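Local coordinates for protein 4-hydroxy-tetrahydrodipicolinate synthase (Methylacidiphilum fumariolicum SolV, PDB 6T3T) that probably catalyses the condensation of pyruvate with aspartate beta-semialdehyde to 4-hydroxy-tetrahydrodipicolinate in lysine biosynthesis, at residues H30-R35 / K69-F74; E58-T63 / E93-D98; I11-N16 / K22-L27. All blocks are in the same frame, centred on the assembly; numbering follows the deposited sequence.

Contact 1 (H30-R35 / K69-F74); sequences HQIENR and KRIKIF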
loop_
_atom_site.group_PDB
_atom_site.type_symbol
_atom_site.label_atom_id
_atom_site.label_comp_id
_atom_site.label_asym_id
_atom_site.label_seq_id
_atom_site.Cartn_x
_atom_site.Cartn_y
_atom_site.Cartn_z
ATOM N N HIS A 30 -12.144 -11.538 -36.898
ATOM C CA HIS A 30 -11.708 -10.141 -36.872
ATOM C C HIS A 30 -10.279 -10.033 -36.341
ATOM O O HIS A 30 -9.495 -9.206 -36.823
ATOM C CB HIS A 30 -12.694 -9.294 -36.043
ATOM C CG HIS A 30 -12.541 -7.809 -36.238
ATOM N ND1 HIS A 30 -12.621 -7.201 -37.478
ATOM C CD2 HIS A 30 -12.321 -6.806 -35.346
ATOM C CE1 HIS A 30 -12.445 -5.897 -37.342
ATOM N NE2 HIS A 30 -12.250 -5.633 -36.062
ATOM N N GLN A 31 -9.910 -10.886 -35.366
ATOM C CA GLN A 31 -8.533 -10.892 -34.871
ATOM C C GLN A 31 -7.558 -11.322 -35.973
ATOM O O GLN A 31 -6.565 -10.635 -36.238
ATOM C CB GLN A 31 -8.392 -11.806 -33.645
ATOM C CG GLN A 31 -9.227 -11.394 -32.384
ATOM C CD GLN A 31 -8.884 -9.990 -31.904
ATOM O OE1 GLN A 31 -7.736 -9.707 -31.549
ATOM N NE2 GLN A 31 -9.852 -9.087 -31.976
ATOM N N ILE A 32 -7.838 -12.456 -36.626
ATOM C CA ILE A 32 -6.946 -13.005 -37.654
ATOM C C ILE A 32 -6.754 -12.017 -38.799
ATOM O O ILE A 32 -5.693 -11.973 -39.432
ATOM C CB ILE A 32 -7.514 -14.340 -38.178
ATOM C CG1 ILE A 32 -7.489 -15.404 -37.088
ATOM C CG2 ILE A 32 -6.775 -14.792 -39.458
ATOM C CD1 ILE A 32 -8.390 -16.584 -37.390
ATOM N N GLU A 33 -7.801 -11.258 -39.125
ATOM C CA GLU A 33 -7.761 -10.311 -40.240
ATOM C C GLU A 33 -6.996 -9.047 -39.911
ATOM O O GLU A 33 -6.824 -8.197 -40.790
ATOM C CB GLU A 33 -9.191 -9.897 -40.650
ATOM C CG GLU A 33 -10.007 -10.946 -41.409
ATOM C CD GLU A 33 -11.507 -10.615 -41.340
ATOM O OE1 GLU A 33 -11.842 -9.560 -40.735
ATOM O OE2 GLU A 33 -12.344 -11.414 -41.837
ATOM N N ASN A 34 -6.568 -8.882 -38.666
ATOM C CA ASN A 34 -6.023 -7.613 -38.240
ATOM C C ASN A 34 -4.698 -7.776 -37.531
ATOM O O ASN A 34 -4.402 -7.072 -36.563
ATOM C CB ASN A 34 -7.058 -6.882 -37.395
ATOM C CG ASN A 34 -8.093 -6.208 -38.261
ATOM O OD1 ASN A 34 -7.767 -5.288 -39.010
ATOM N ND2 ASN A 34 -9.311 -6.693 -38.226
ATOM N N ARG A 35 -3.873 -8.698 -38.025
ATOM C CA ARG A 35 -2.449 -8.774 -37.697
ATOM C C ARG A 35 -2.199 -9.135 -36.232
ATOM O O ARG A 35 -1.237 -8.670 -35.619
ATOM C CB ARG A 35 -1.740 -7.474 -38.099
ATOM C CG ARG A 35 -2.039 -7.119 -39.575
ATOM C CD ARG A 35 -1.009 -6.182 -40.177
ATOM N NE ARG A 35 0.350 -6.693 -40.036
ATOM C CZ ARG A 35 1.445 -6.016 -40.380
ATOM N NH1 ARG A 35 1.346 -4.791 -40.902
ATOM N NH2 ARG A 35 2.639 -6.566 -40.200
ATOM N N LYS A 69 -5.032 -23.177 -36.759
ATOM C CA LYS A 69 -3.591 -22.953 -36.765
ATOM C C LYS A 69 -3.152 -21.714 -37.541
ATOM O O LYS A 69 -1.959 -21.540 -37.775
ATOM C CB LYS A 69 -2.844 -24.187 -37.293
ATOM C CG LYS A 69 -3.045 -25.414 -36.414
ATOM C CD LYS A 69 -1.842 -25.629 -35.515
ATOM C CE LYS A 69 -0.857 -26.617 -36.162
ATOM N NZ LYS A 69 0.310 -26.878 -35.256
ATOM N N ARG A 70 -4.068 -20.840 -37.952
ATOM C CA ARG A 70 -3.631 -19.657 -38.693
ATOM C C ARG A 70 -2.820 -18.716 -37.807
ATOM O O ARG A 70 -1.855 -18.108 -38.270
ATOM C CB ARG A 70 -4.828 -18.931 -39.284
ATOM C CG ARG A 70 -5.496 -19.700 -40.395
ATOM C CD ARG A 70 -6.778 -19.020 -40.843
ATOM N NE ARG A 70 -7.882 -19.304 -39.928
ATOM C CZ ARG A 70 -9.083 -18.737 -40.028
ATOM N NH1 ARG A 70 -9.327 -17.865 -40.984
ATOM N NH2 ARG A 70 -10.036 -19.039 -39.166
ATOM N N ILE A 71 -3.185 -18.599 -36.532
ATOM C CA ILE A 71 -2.404 -17.862 -35.546
ATOM C C ILE A 71 -2.303 -18.726 -34.282
ATOM O O ILE A 71 -3.001 -19.737 -34.130
ATOM C CB ILE A 71 -3.011 -16.466 -35.250
ATOM C CG1 ILE A 71 -4.424 -16.575 -34.670
ATOM C CG2 ILE A 71 -3.060 -15.594 -36.497
ATOM C CD1 ILE A 71 -5.092 -15.179 -34.337
ATOM N N LYS A 72 -1.450 -18.300 -33.348
ATOM C CA LYS A 72 -1.144 -19.127 -32.183
ATOM C C LYS A 72 -2.247 -19.064 -31.139
ATOM O O LYS A 72 -2.980 -18.079 -31.025
ATOM C CB LYS A 72 0.163 -18.694 -31.535
ATOM C CG LYS A 72 1.306 -18.584 -32.497
ATOM C CD LYS A 72 1.917 -19.946 -32.732
ATOM C CE LYS A 72 3.060 -19.875 -33.715
ATOM N NZ LYS A 72 3.521 -21.251 -34.079
ATOM N N ILE A 73 -2.336 -20.119 -30.344
ATOM C CA ILE A 73 -3.240 -20.159 -29.205
ATOM C C ILE A 73 -2.438 -20.537 -27.968
ATOM O O ILE A 73 -1.783 -21.592 -27.944
ATOM C CB ILE A 73 -4.387 -21.156 -29.400
ATOM C CG1 ILE A 73 -5.186 -20.807 -30.656
ATOM C CG2 ILE A 73 -5.270 -21.152 -28.166
ATOM C CD1 ILE A 73 -6.268 -21.827 -30.955
ATOM N N PHE A 74 -2.480 -19.678 -26.946
ATOM C CA PHE A 74 -1.981 -20.019 -25.619
ATOM C C PHE A 74 -3.179 -20.006 -24.686
ATOM O O PHE A 74 -3.695 -18.937 -24.339
ATOM C CB PHE A 74 -0.877 -19.067 -25.151
ATOM C CG PHE A 74 0.457 -19.370 -25.757
ATOM C CD1 PHE A 74 0.682 -19.165 -27.113
ATOM C CD2 PHE A 74 1.479 -19.909 -24.984
ATOM C CE1 PHE A 74 1.923 -19.447 -27.687
ATOM C CE2 PHE A 74 2.733 -20.209 -25.552
ATOM C CZ PHE A 74 2.947 -19.986 -26.913
#
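I32 meets R70 and I71 where the C-terminal part of helix 21-32 lies beside the turn that enters strand 72-76. The fold is a TIM barrel. The helix belongs to its outer layer and the strand to its inner wall.

The apolar part is small. I32 CG1 lies 3.7 Å from I71 CD1, and the two isoleucines cross obliquely. I71 reaches out with CG1 lodged between its backbone N and carbonyl carbon (chi1 61°). The rest of its chain is extended, which carries CD1 toward the helix. I71 also rests on I39 of strand 38-40, the strand next to 72-76 in the barrel.

The polar part centres on R70. R70 NE and NH2 bond to V67 O and I66 O, respectively, at the end of helix 53-67. NH2 also forms a salt bridge with E29, one residue before H30 on helix 21-32, so R70 links the two helices. These partners fix the rotation of the guanidinium. On the other side, N34 ND2 donates to H30 O at 2.9 Å, on a lone pair in the carbonyl plane. This bond ties N34 back to H30.

A methyl also packs on the guanidinium. I32 crosses R70 at about a right angle, and its CD1 sits over the centre of one guanidinium face, 3.4 Å above the plane.

Contact 2 (E58-T63 / E93-D98); sequences ELVRLT and EKIGVD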
loop_
_atom_site.group_PDB
_atom_site.type_symbol
_atom_site.label_atom_id
_atom_site.label_comp_id
_atom_site.label_asym_id
_atom_site.label_seq_id
_atom_site.Cartn_x
_atom_site.Cartn_y
_atom_site.Cartn_z
ATOM N N GLU A 58 -14.598 -26.577 -23.807
ATOM C CA GLU A 58 -15.248 -26.293 -25.087
ATOM C C GLU A 58 -14.793 -24.970 -25.705
ATOM O O GLU A 58 -14.658 -24.873 -26.931
ATOM C CB GLU A 58 -16.766 -26.287 -24.923
ATOM C CG GLU A 58 -17.511 -26.232 -26.246
ATOM C CD GLU A 58 -17.248 -27.462 -27.128
ATOM O OE1 GLU A 58 -16.865 -28.534 -26.594
ATOM O OE2 GLU A 58 -17.435 -27.357 -28.358
ATOM N N LEU A 59 -14.588 -23.934 -24.897
ATOM C CA LEU A 59 -14.119 -22.668 -25.459
ATOM C C LEU A 59 -12.735 -22.830 -26.060
ATOM O O LEU A 59 -12.459 -22.318 -27.158
ATOM C CB LEU A 59 -14.100 -21.579 -24.381
ATOM C CG LEU A 59 -15.356 -20.713 -24.230
ATOM C CD1 LEU A 59 -15.457 -20.176 -22.816
ATOM C CD2 LEU A 59 -15.386 -19.550 -25.248
ATOM N N VAL A 60 -11.873 -23.615 -25.400
ATOM C CA VAL A 60 -10.542 -23.830 -25.951
ATOM C C VAL A 60 -10.620 -24.646 -27.233
ATOM O O VAL A 60 -9.940 -24.343 -28.223
ATOM C CB VAL A 60 -9.635 -24.498 -24.912
ATOM C CG1 VAL A 60 -8.258 -24.844 -25.544
ATOM C CG2 VAL A 60 -9.494 -23.577 -23.744
ATOM N N ARG A 61 -11.487 -25.654 -27.256
ATOM C CA ARG A 61 -11.635 -26.475 -28.450
ATOM C C ARG A 61 -12.201 -25.666 -29.607
ATOM O O ARG A 61 -11.727 -25.784 -30.743
ATOM C CB ARG A 61 -12.519 -27.690 -28.162
ATOM C CG ARG A 61 -12.423 -28.775 -29.225
ATOM C CD ARG A 61 -12.854 -30.097 -28.638
ATOM N NE ARG A 61 -13.879 -29.859 -27.637
ATOM C CZ ARG A 61 -13.986 -30.534 -26.494
ATOM N NH1 ARG A 61 -13.098 -31.481 -26.185
ATOM N NH2 ARG A 61 -14.968 -30.226 -25.651
ATOM N N LEU A 62 -13.245 -24.872 -29.342
ATOM C CA LEU A 62 -13.841 -24.055 -30.395
ATOM C C LEU A 62 -12.834 -23.083 -30.973
ATOM O O LEU A 62 -12.776 -22.892 -32.192
ATOM C CB LEU A 62 -15.019 -23.267 -29.845
ATOM C CG LEU A 62 -16.297 -24.053 -29.677
ATOM C CD1 LEU A 62 -17.205 -23.284 -28.721
ATOM C CD2 LEU A 62 -16.941 -24.272 -31.040
ATOM N N THR A 63 -12.050 -22.440 -30.101
ATOM C CA THR A 63 -11.011 -21.527 -30.550
ATOM C C THR A 63 -10.019 -22.249 -31.457
ATOM O O THR A 63 -9.683 -21.751 -32.531
ATOM C CB THR A 63 -10.304 -20.892 -29.347
ATOM O OG1 THR A 63 -11.263 -20.205 -28.524
ATOM C CG2 THR A 63 -9.229 -19.907 -29.808
ATOM N N GLU A 93 -3.400 -29.569 -24.154
ATOM C CA GLU A 93 -2.467 -30.259 -25.025
ATOM C C GLU A 93 -3.191 -31.282 -25.906
ATOM O O GLU A 93 -2.945 -31.353 -27.116
ATOM C CB GLU A 93 -1.376 -30.911 -24.182
ATOM C CG GLU A 93 -0.281 -31.543 -25.018
ATOM C CD GLU A 93 0.827 -32.127 -24.173
ATOM O OE1 GLU A 93 0.749 -32.039 -22.931
ATOM O OE2 GLU A 93 1.798 -32.673 -24.739
ATOM N N LYS A 94 -4.149 -32.021 -25.344
ATOM C CA LYS A 94 -4.886 -32.979 -26.175
ATOM C C LYS A 94 -5.694 -32.274 -27.251
ATOM O O LYS A 94 -5.820 -32.788 -28.363
ATOM C CB LYS A 94 -5.815 -33.853 -25.332
ATOM C CG LYS A 94 -5.085 -34.909 -24.527
ATOM C CD LYS A 94 -6.049 -35.691 -23.612
ATOM C CE LYS A 94 -5.285 -36.393 -22.490
ATOM N NZ LYS A 94 -6.136 -37.245 -21.599
ATOM N N ILE A 95 -6.256 -31.098 -26.944
ATOM C CA ILE A 95 -6.956 -30.325 -27.970
ATOM C C ILE A 95 -5.972 -29.853 -29.045
ATOM O O ILE A 95 -6.327 -29.760 -30.233
ATOM C CB ILE A 95 -7.741 -29.159 -27.321
ATOM C CG1 ILE A 95 -9.095 -29.670 -26.784
ATOM C CG2 ILE A 95 -7.930 -28.002 -28.295
ATOM C CD1 ILE A 95 -9.681 -28.816 -25.688
ATOM N N GLY A 96 -4.736 -29.537 -28.658
ATOM C CA GLY A 96 -3.698 -29.210 -29.628
ATOM C C GLY A 96 -3.352 -27.740 -29.747
ATOM O O GLY A 96 -3.110 -27.245 -30.850
ATOM N N VAL A 97 -3.229 -27.042 -28.625
ATOM C CA VAL A 97 -2.903 -25.620 -28.657
ATOM C C VAL A 97 -1.399 -25.452 -28.830
ATOM O O VAL A 97 -0.639 -26.424 -28.808
ATOM C CB VAL A 97 -3.399 -24.917 -27.379
ATOM C CG1 VAL A 97 -4.891 -25.129 -27.192
ATOM C CG2 VAL A 97 -2.638 -25.450 -26.148
ATOM N N ASP A 98 -0.948 -24.216 -29.002
ATOM C CA ASP A 98 0.480 -23.988 -29.103
ATOM C C ASP A 98 1.169 -23.852 -27.751
ATOM O O ASP A 98 2.385 -24.047 -27.690
ATOM C CB ASP A 98 0.729 -22.742 -29.934
ATOM C CG ASP A 98 0.063 -22.828 -31.269
ATOM O OD1 ASP A 98 0.452 -23.713 -32.064
ATOM O OD2 ASP A 98 -0.906 -22.070 -31.492
#
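I95 has CG2 anti to the backbone N and CG1 beside that N (chi1 -82°). I95 CG2 is turned to the backbone of the facing helix, 4.0 Å from R61 CA. I95 CG1 carries CD1 to within 3.9 Å of R61 CB. R61 has CG anti to its own N (chi1 -165°). This sends CG and the chain beyond it off on its own course, while the CB methylene lies beside I95 CD1. The R61 chain bends at chi3, and its guanidinium pairs with E58. R61 NH2 gives E58 OE1 a bond of 2.7 Å, nearly straight at 165°, in the guanidinium plane. This salt bridge runs along one helix and holds the arginine end in place.

The two segments belong to successive outer helices of the TIM barrel, 53-67 and 82-95, with strand 72-76 between them in sequence. The second helix ends at I95. G96 follows with positive phi, where a side chain would run into I95 O. The chain then turns inward to V97, whose CG1 meets V60 CG1 at 3.8 Å. These two valines cross at about a right angle, and both also pack on strand 72-76: V60 on A75, V97 on I73.

With an alanine in place of I95, R61 CA and CB would probably lose their cover and a gap would open between the helices. Further along, T63 OG1 bonds to L59 O at 2.8 Å, reaching that oxygen from the face opposite to T63 N.

Contact 3 (I11-N16 / K22-L27); sequences ISPFHN and KALERL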
loop_
_atom_site.group_PDB
_atom_site.type_symbol
_atom_site.label_atom_id
_atom_site.label_comp_id
_atom_site.label_asym_id
_atom_site.label_seq_id
_atom_site.Cartn_x
_atom_site.Cartn_y
_atom_site.Cartn_z
ATOM N N ILE A 11 -12.684 -12.202 -24.749
ATOM C CA ILE A 11 -13.892 -12.475 -23.955
ATOM C C ILE A 11 -14.420 -13.882 -24.287
ATOM O O ILE A 11 -14.142 -14.442 -25.347
ATOM C CB ILE A 11 -14.970 -11.416 -24.238
ATOM C CG1 ILE A 11 -15.301 -11.383 -25.732
ATOM C CG2 ILE A 11 -14.513 -10.009 -23.829
ATOM C CD1 ILE A 11 -16.708 -10.870 -26.043
ATOM N N SER A 12 -15.228 -14.434 -23.384
ATOM C CA SER A 12 -16.000 -15.631 -23.686
ATOM C C SER A 12 -17.391 -15.123 -24.029
ATOM O O SER A 12 -18.123 -14.690 -23.126
ATOM C CB SER A 12 -16.060 -16.609 -22.505
ATOM O OG SER A 12 -14.805 -17.183 -22.244
ATOM N N PRO A 13 -17.790 -15.089 -25.305
ATOM C CA PRO A 13 -19.108 -14.533 -25.631
ATOM C C PRO A 13 -20.204 -15.476 -25.159
ATOM O O PRO A 13 -20.105 -16.692 -25.320
ATOM C CB PRO A 13 -19.078 -14.382 -27.158
ATOM C CG PRO A 13 -18.012 -15.285 -27.629
ATOM C CD PRO A 13 -16.990 -15.355 -26.514
ATOM N N PHE A 14 -21.196 -14.909 -24.469
ATOM C CA PHE A 14 -22.336 -15.665 -23.979
ATOM C C PHE A 14 -23.612 -15.200 -24.655
ATOM O O PHE A 14 -23.829 -13.994 -24.834
ATOM C CB PHE A 14 -22.510 -15.489 -22.469
ATOM C CG PHE A 14 -21.362 -15.978 -21.662
ATOM C CD1 PHE A 14 -20.723 -17.162 -21.980
ATOM C CD2 PHE A 14 -20.922 -15.250 -20.560
ATOM C CE1 PHE A 14 -19.674 -17.616 -21.197
ATOM C CE2 PHE A 14 -19.870 -15.697 -19.792
ATOM C CZ PHE A 14 -19.242 -16.880 -20.116
ATOM N N HIS A 15 -24.507 -16.153 -24.896
ATOM C CA HIS A 15 -25.838 -15.855 -25.402
ATOM C C HIS A 15 -26.802 -16.851 -24.780
ATOM O O HIS A 15 -26.705 -18.060 -25.044
ATOM C CB HIS A 15 -25.866 -15.943 -26.925
ATOM C CG HIS A 15 -27.196 -15.627 -27.521
ATOM N ND1 HIS A 15 -27.782 -14.386 -27.411
ATOM C CD2 HIS A 15 -28.043 -16.381 -28.260
ATOM C CE1 HIS A 15 -28.941 -14.390 -28.047
ATOM N NE2 HIS A 15 -29.125 -15.591 -28.565
ATOM N N ASN A 16 -27.735 -16.337 -23.977
ATOM C CA ASN A 16 -28.731 -17.162 -23.300
ATOM C C ASN A 16 -28.073 -18.217 -22.414
ATOM O O ASN A 16 -28.397 -19.404 -22.458
ATOM C CB ASN A 16 -29.672 -17.801 -24.319
ATOM C CG ASN A 16 -30.337 -16.772 -25.196
ATOM O OD1 ASN A 16 -30.560 -17.003 -26.374
ATOM N ND2 ASN A 16 -30.636 -15.620 -24.630
ATOM N N LYS A 22 -21.417 -18.275 -32.770
ATOM C CA LYS A 22 -21.345 -17.334 -33.875
ATOM C C LYS A 22 -20.552 -16.087 -33.488
ATOM O O LYS A 22 -19.713 -15.608 -34.260
ATOM C CB LYS A 22 -22.750 -16.978 -34.342
ATOM C CG LYS A 22 -22.769 -16.077 -35.576
ATOM C CD LYS A 22 -22.155 -16.775 -36.797
ATOM C CE LYS A 22 -21.274 -15.831 -37.633
ATOM N NZ LYS A 22 -19.883 -15.747 -37.066
ATOM N N ALA A 23 -20.800 -15.547 -32.290
ATOM C CA ALA A 23 -20.059 -14.369 -31.843
ATOM C C ALA A 23 -18.581 -14.687 -31.699
ATOM O O ALA A 23 -17.721 -13.868 -32.043
ATOM C CB ALA A 23 -20.624 -13.860 -30.528
ATOM N N LEU A 24 -18.272 -15.875 -31.189
ATOM C CA LEU A 24 -16.883 -16.282 -31.046
ATOM C C LEU A 24 -16.201 -16.366 -32.405
ATOM O O LEU A 24 -15.070 -15.893 -32.573
ATOM C CB LEU A 24 -16.808 -17.624 -30.311
ATOM C CG LEU A 24 -15.423 -18.200 -30.032
ATOM C CD1 LEU A 24 -14.574 -17.239 -29.211
ATOM C CD2 LEU A 24 -15.557 -19.535 -29.341
ATOM N N GLU A 25 -16.859 -17.003 -33.378
ATOM C CA GLU A 25 -16.304 -17.087 -34.717
ATOM C C GLU A 25 -16.067 -15.696 -35.288
ATOM O O GLU A 25 -15.024 -15.431 -35.890
ATOM C CB GLU A 25 -17.231 -17.895 -35.628
ATOM C CG GLU A 25 -17.379 -19.343 -35.222
ATOM C CD GLU A 25 -18.579 -20.047 -35.869
ATOM O OE1 GLU A 25 -19.276 -19.435 -36.714
ATOM O OE2 GLU A 25 -18.834 -21.219 -35.511
ATOM N N ARG A 26 -17.048 -14.802 -35.160
ATOM C CA ARG A 26 -16.848 -13.483 -35.748
ATOM C C ARG A 26 -15.682 -12.769 -35.085
ATOM O O ARG A 26 -14.891 -12.107 -35.763
ATOM C CB ARG A 26 -18.105 -12.616 -35.684
ATOM C CG ARG A 26 -17.950 -11.417 -36.669
ATOM C CD ARG A 26 -19.223 -10.589 -36.960
ATOM N NE ARG A 26 -20.304 -11.333 -37.625
ATOM C CZ ARG A 26 -20.259 -11.820 -38.871
ATOM N NH1 ARG A 26 -19.169 -11.675 -39.622
ATOM N NH2 ARG A 26 -21.312 -12.471 -39.363
ATOM N N LEU A 27 -15.588 -12.854 -33.755
ATOM C CA LEU A 27 -14.509 -12.174 -33.041
ATOM C C LEU A 27 -13.151 -12.745 -33.434
ATOM O O LEU A 27 -12.184 -11.995 -33.644
ATOM C CB LEU A 27 -14.757 -12.252 -31.532
ATOM C CG LEU A 27 -13.771 -11.710 -30.499
ATOM C CD1 LEU A 27 -13.949 -10.206 -30.175
ATOM C CD2 LEU A 27 -13.916 -12.541 -29.232
#
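Beside P13, which packs on A23 and L24 of the helix, lies the flat ring of F14. S12 O sits over the centre of one F14 ring face, 3.6 Å above the plane, and R268 makes a cation-pi contact with the same ring. The puckered ring of P13 is what meets the helix, through CB and CG. P13 CB touches A23 CB at 3.7 Å. P13 CG lies against the backbone of L24, 3.6 Å from L24 N, and close to L24 CB as well. The proline ring and L24 cross at about a right angle.

L24 holds CG anti to its backbone N (chi1 -178°), which brings CD1 to 4.1 Å from P13 CD. Its side chain also packs on L59 and L62 of helix 53-67. One turn on, L27 offers CD2 to I11 CG1 at 3.9 Å. I11 also touches V253 and L257 of helix 251-259, so it sits between two helices. A23, by contrast, is short enough for the proline to come close to the helix backbone.

D20 ties the two segments from the gap between them. Its side chain accepts from A23 N, and its backbone bonds to that of P13. The chain about 14-15 pairs weakly and antiparallel with 18-19.

This is a beta-alpha loop of a TIM barrel, folded onto the helix that follows it. It lies at the C-terminal ends of the barrel strands, the active-site end. The I11 side chain is about 4 Å from that of T45, a predicted pyruvate-binding residue.

Overall arrangement
From the N terminus, contact 3 comes first. It closes the short loop between strand 5-9 and helix 21-32, and it ends before the others begin. Contact 1 opens at the far end of the same helix and spans strand 38-40 and helix 53-67 to reach strand 72-76. Contact 2 starts inside that span and ends beyond it, so contacts 1 and 2 cross. They touch where I73 N probably bonds to D98 OD2 and where I73 packs on T63. Contacts 2 and 3 meet through L59 and L62 against S12 and L24. Together they join helices 21-32, 53-67 and 82-95 to one another and to the loops that enter and leave the barrel strands.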